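Local structure of endo-beta-N-acetylglucosaminidase F1 (Bacteroides thetaiotaomicron VPI-5482, 6TCV) at residues T184-L189 with P433-K438. The protein probably hydrolyses the chitobiose core of high-mannose N-glycans, cutting between the two N-acetylglucosamines as an endo-beta-N-acetylglucosaminidase of a human gut bacterium. The protein carries 2 engineered substitutions. Sequence-based numbering, arbitrary orientation.
Sequences TLSFQL and PTIFYK
The hydroxyl of S186 reaches across to the backbone carbonyl of I435, giving a hydrogen bond of 2.8 Å from OG to O. With OG anti to its own carbonyl carbon (chi1 -57°), the donor approaches I435 O at a C=O...OG angle of 135° and stands 33° off the carbonyl plane. S186 OG also hydrogen-bonds to the hydroxyl of Y411 at the start of helix 411-416.

Apolar groups flank this polar link. P433 lays its CB 3.7 Å from S186 O, while its ring also touches Y411 and F415 of helix 411-416. The end of the I435 side chain comes up to the 3-10 turn: in one of its two conformers, CD1 lies 3.9 Å from both L185 O and S186 OG. Farther along, the side chains of L185 and Y437 cross obliquely, L185 CD1 coming 3.8 Å from Y437 OH and L185 CB 4.4 Å from Y437 CE1; L185 also packs on L237 of helix 235-238.

The contact joins the loop between strands 169-175 and 198-209, adjacent parallel strands consistent with the (beta/alpha)8 barrel of glycoside hydrolase family 18, to the short strand 435-436, whose antiparallel partner is 445-446. An alanine in place of S186 would probably leave the I435 carbonyl and the Y411 hydroxyl each without this partner, one of several polar ties between this loop and the C-terminal segment. The chemistry thus combines a single directional bond across the segments, from a buried serine, with van der Waals contacts of L185, P433, I435 and Y437.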
ATOM      1  N   THR A 184      15.013  -2.408   6.686  1.00 11.74           N
ATOM      2  CA  THR A 184      14.297  -3.388   5.878  1.00 11.70           C
ATOM      3  C   THR A 184      15.261  -4.406   5.286  1.00 12.66           C
ATOM      4  O   THR A 184      14.929  -5.602   5.149  1.00 12.43           O
ATOM      5  CB  THR A 184      13.576  -2.657   4.747  1.00 12.24           C
ATOM      6  OG1 THR A 184      12.625  -1.724   5.272  1.00 12.72           O
ATOM      7  CG2 THR A 184      12.811  -3.584   3.825  1.00 13.61           C
ATOM      8  N   LEU A 185      16.450  -3.954   4.881  1.00 12.63           N
ATOM      9  CA  LEU A 185      17.426  -4.795   4.193  1.00 12.53           C
ATOM     10  C   LEU A 185      18.086  -5.804   5.114  1.00 13.11           C
ATOM     11  O   LEU A 185      18.784  -6.697   4.610  1.00 14.78           O
ATOM     12  CB  LEU A 185      18.442  -3.933   3.459  1.00 13.76           C
ATOM     13  CG  LEU A 185      17.838  -3.005   2.434  1.00 13.54           C
ATOM     14  CD1 LEU A 185      18.968  -2.175   1.805  1.00 17.58           C
ATOM     15  CD2 LEU A 185      16.954  -3.697   1.398  1.00 17.48           C
ATOM     16  N   SER A 186      17.872  -5.710   6.436  1.00 12.64           N
ATOM     17  CA  SER A 186      18.340  -6.733   7.361  1.00 12.37           C
ATOM     18  C   SER A 186      17.567  -8.035   7.261  1.00 12.96           C
ATOM     19  O   SER A 186      17.991  -9.011   7.882  1.00 14.33           O
ATOM     20  CB  SER A 186      18.216  -6.270   8.800  1.00 14.02           C
ATOM     21  OG  SER A 186      18.922  -5.030   9.064  1.00 14.16           O
ATOM     22  N   PHE A 187      16.416  -8.037   6.594  1.00 12.76           N
ATOM     23  CA  PHE A 187      15.474  -9.143   6.593  1.00 13.06           C
ATOM     24  C   PHE A 187      15.389  -9.829   5.227  1.00 12.92           C
ATOM     25  O   PHE A 187      14.664  -9.357   4.332  1.00 13.31           O
ATOM     26  CB  PHE A 187      14.090  -8.659   6.987  1.00 13.11           C
ATOM     27  CG  PHE A 187      13.973  -8.092   8.389  1.00 12.84           C
ATOM     28  CD1 PHE A 187      14.296  -6.766   8.624  1.00 12.99           C
ATOM     29  CD2 PHE A 187      13.530  -8.871   9.440  1.00 13.03           C
ATOM     30  CE1 PHE A 187      14.183  -6.231   9.898  1.00 14.16           C
ATOM     31  CE2 PHE A 187      13.385  -8.372  10.711  1.00 14.73           C
ATOM     32  CZ  PHE A 187      13.727  -7.020  10.948  1.00 14.03           C
ATOM     33  N   GLN A 188      16.088 -10.925   5.074  1.00 13.65           N
ATOM     34  CA  GLN A 188      16.068 -11.692   3.844  1.00 13.11           C
ATOM     35  C   GLN A 188      15.801 -13.143   4.177  1.00 13.50           C
ATOM     36  O   GLN A 188      16.153 -13.618   5.268  1.00 14.59           O
ATOM     37  CB  GLN A 188      17.379 -11.646   3.033  1.00 16.93           C
ATOM     38  CG  GLN A 188      17.815 -10.294   2.551  1.00 21.25           C
ATOM     39  CD  GLN A 188      19.220 -10.339   1.927  1.00 35.87           C
ATOM     40  OE1 GLN A 188      20.186 -10.384   2.634  1.00 33.14           O
ATOM     41  NE2 GLN A 188      19.302 -10.385   0.579  1.00 37.89           N
ATOM     42  N   LEU A 189      15.214 -13.862   3.212  1.00 13.21           N
ATOM     43  CA  LEU A 189      15.187 -15.304   3.329  1.00 13.55           C
ATOM     44  C   LEU A 189      16.576 -15.866   3.023  1.00 13.71           C
ATOM     45  O   LEU A 189      17.439 -15.182   2.462  1.00 14.65           O
ATOM     46  CB  LEU A 189      14.186 -15.886   2.310  1.00 13.68           C
ATOM     47  CG  LEU A 189      12.808 -15.254   2.297  1.00 13.42           C
ATOM     48  CD1 LEU A 189      11.947 -15.974   1.278  1.00 15.51           C
ATOM     49  CD2 LEU A 189      12.190 -15.286   3.657  1.00 14.76           C
ATOM     50  N   PRO A 433      20.308 -11.976  10.560  1.00 15.69           N
ATOM     51  CA  PRO A 433      20.801 -10.701  10.040  1.00 16.93           C
ATOM     52  C   PRO A 433      22.302 -10.564  10.171  1.00 16.00           C
ATOM     53  O   PRO A 433      22.934 -11.018  11.132  1.00 18.07           O
ATOM     54  CB  PRO A 433      20.123  -9.638  10.898  1.00 16.84           C
ATOM     55  CG  PRO A 433      19.895 -10.326  12.185  1.00 17.60           C
ATOM     56  CD  PRO A 433      19.561 -11.778  11.834  1.00 16.34           C
ATOM     57  N   THR A 434      22.883  -9.923   9.194  1.00 15.25           N
ATOM     58  CA  THR A 434      24.300  -9.600   9.192  1.00 16.16           C
ATOM     59  C   THR A 434      24.590  -8.121   9.123  1.00 15.72           C
ATOM     60  O   THR A 434      25.740  -7.742   9.379  1.00 17.60           O
ATOM     61  CB  THR A 434      25.005 -10.280   8.018  1.00 17.40           C
ATOM     62  OG1 THR A 434      24.405  -9.772   6.845  1.00 21.11           O
ATOM     63  CG2 THR A 434      24.919 -11.784   8.065  1.00 20.56           C
ATOM     64  N   ILE A 435      23.630  -7.266   8.793  0.70 15.39           N
ATOM     65  CA  ILE A 435      23.878  -5.833   8.861  0.70 17.57           C
ATOM     66  C   ILE A 435      22.687  -5.124   9.494  0.70 15.93           C
ATOM     67  O   ILE A 435      21.603  -5.674   9.659  0.70 15.20           O
ATOM     68  CB  ILE A 435      24.239  -5.178   7.507  0.70 20.02           C
ATOM     69  CG1 ILE A 435      23.258  -5.569   6.390  0.70 15.90           C
ATOM     70  CG2 ILE A 435      25.697  -5.529   7.102  0.70 20.10           C
ATOM     71  CD1 ILE A 435      21.842  -5.083   6.487  0.70 15.68           C
ATOM     72  N   PHE A 436      22.921  -3.865   9.835  1.00 14.76           N
ATOM     73  CA  PHE A 436      21.895  -2.960  10.332  1.00 13.99           C
ATOM     74  C   PHE A 436      22.324  -1.540   9.980  1.00 14.95           C
ATOM     75  O   PHE A 436      23.465  -1.294   9.576  1.00 14.87           O
ATOM     76  CB  PHE A 436      21.668  -3.131  11.858  1.00 13.83           C
ATOM     77  CG  PHE A 436      22.711  -2.460  12.716  1.00 15.81           C
ATOM     78  CD1 PHE A 436      23.937  -3.086  12.949  1.00 16.21           C
ATOM     79  CD2 PHE A 436      22.489  -1.194  13.262  1.00 15.83           C
ATOM     80  CE1 PHE A 436      24.907  -2.463  13.701  1.00 17.79           C
ATOM     81  CE2 PHE A 436      23.474  -0.594  14.004  1.00 16.31           C
ATOM     82  CZ  PHE A 436      24.665  -1.222  14.181  1.00 18.51           C
ATOM     83  N   TYR A 437      21.394  -0.614  10.147  1.00 13.89           N
ATOM     84  CA  TYR A 437      21.594   0.801   9.851  1.00 13.98           C
ATOM     85  C   TYR A 437      21.273   1.620  11.090  1.00 14.02           C
ATOM     86  O   TYR A 437      20.307   1.344  11.801  1.00 14.57           O
ATOM     87  CB  TYR A 437      20.699   1.239   8.698  1.00 14.55           C
ATOM     88  CG  TYR A 437      21.092   0.563   7.386  1.00 13.55           C
ATOM     89  CD1 TYR A 437      20.660  -0.711   7.065  1.00 12.63           C
ATOM     90  CD2 TYR A 437      21.846   1.236   6.478  1.00 13.55           C
ATOM     91  CE1 TYR A 437      20.997  -1.302   5.860  1.00 13.20           C
ATOM     92  CE2 TYR A 437      22.193   0.645   5.252  1.00 14.59           C
ATOM     93  CZ  TYR A 437      21.746  -0.620   4.972  1.00 13.08           C
ATOM     94  OH  TYR A 437      22.108  -1.167   3.740  1.00 15.53           O
ATOM     95  N   LYS A 438      22.068   2.650  11.286  1.00 14.63           N
ATOM     96  CA  LYS A 438      21.864   3.647  12.322  1.00 14.82           C
ATOM     97  C   LYS A 438      20.951   4.757  11.834  1.00 16.26           C
ATOM     98  O   LYS A 438      20.851   5.030  10.643  1.00 15.54           O
ATOM     99  CB  LYS A 438      23.211   4.223  12.814  1.00 16.67           C
ATOM    100  CG  LYS A 438      24.147   3.188  13.429  1.00 17.97           C
ATOM    101  CD  LYS A 438      25.388   3.839  14.028  1.00 19.51           C
ATOM    102  CE  LYS A 438      26.229   2.745  14.725  1.00 27.24           C
ATOM    103  NZ  LYS A 438      27.309   3.501  15.408  1.00 43.11           N
TER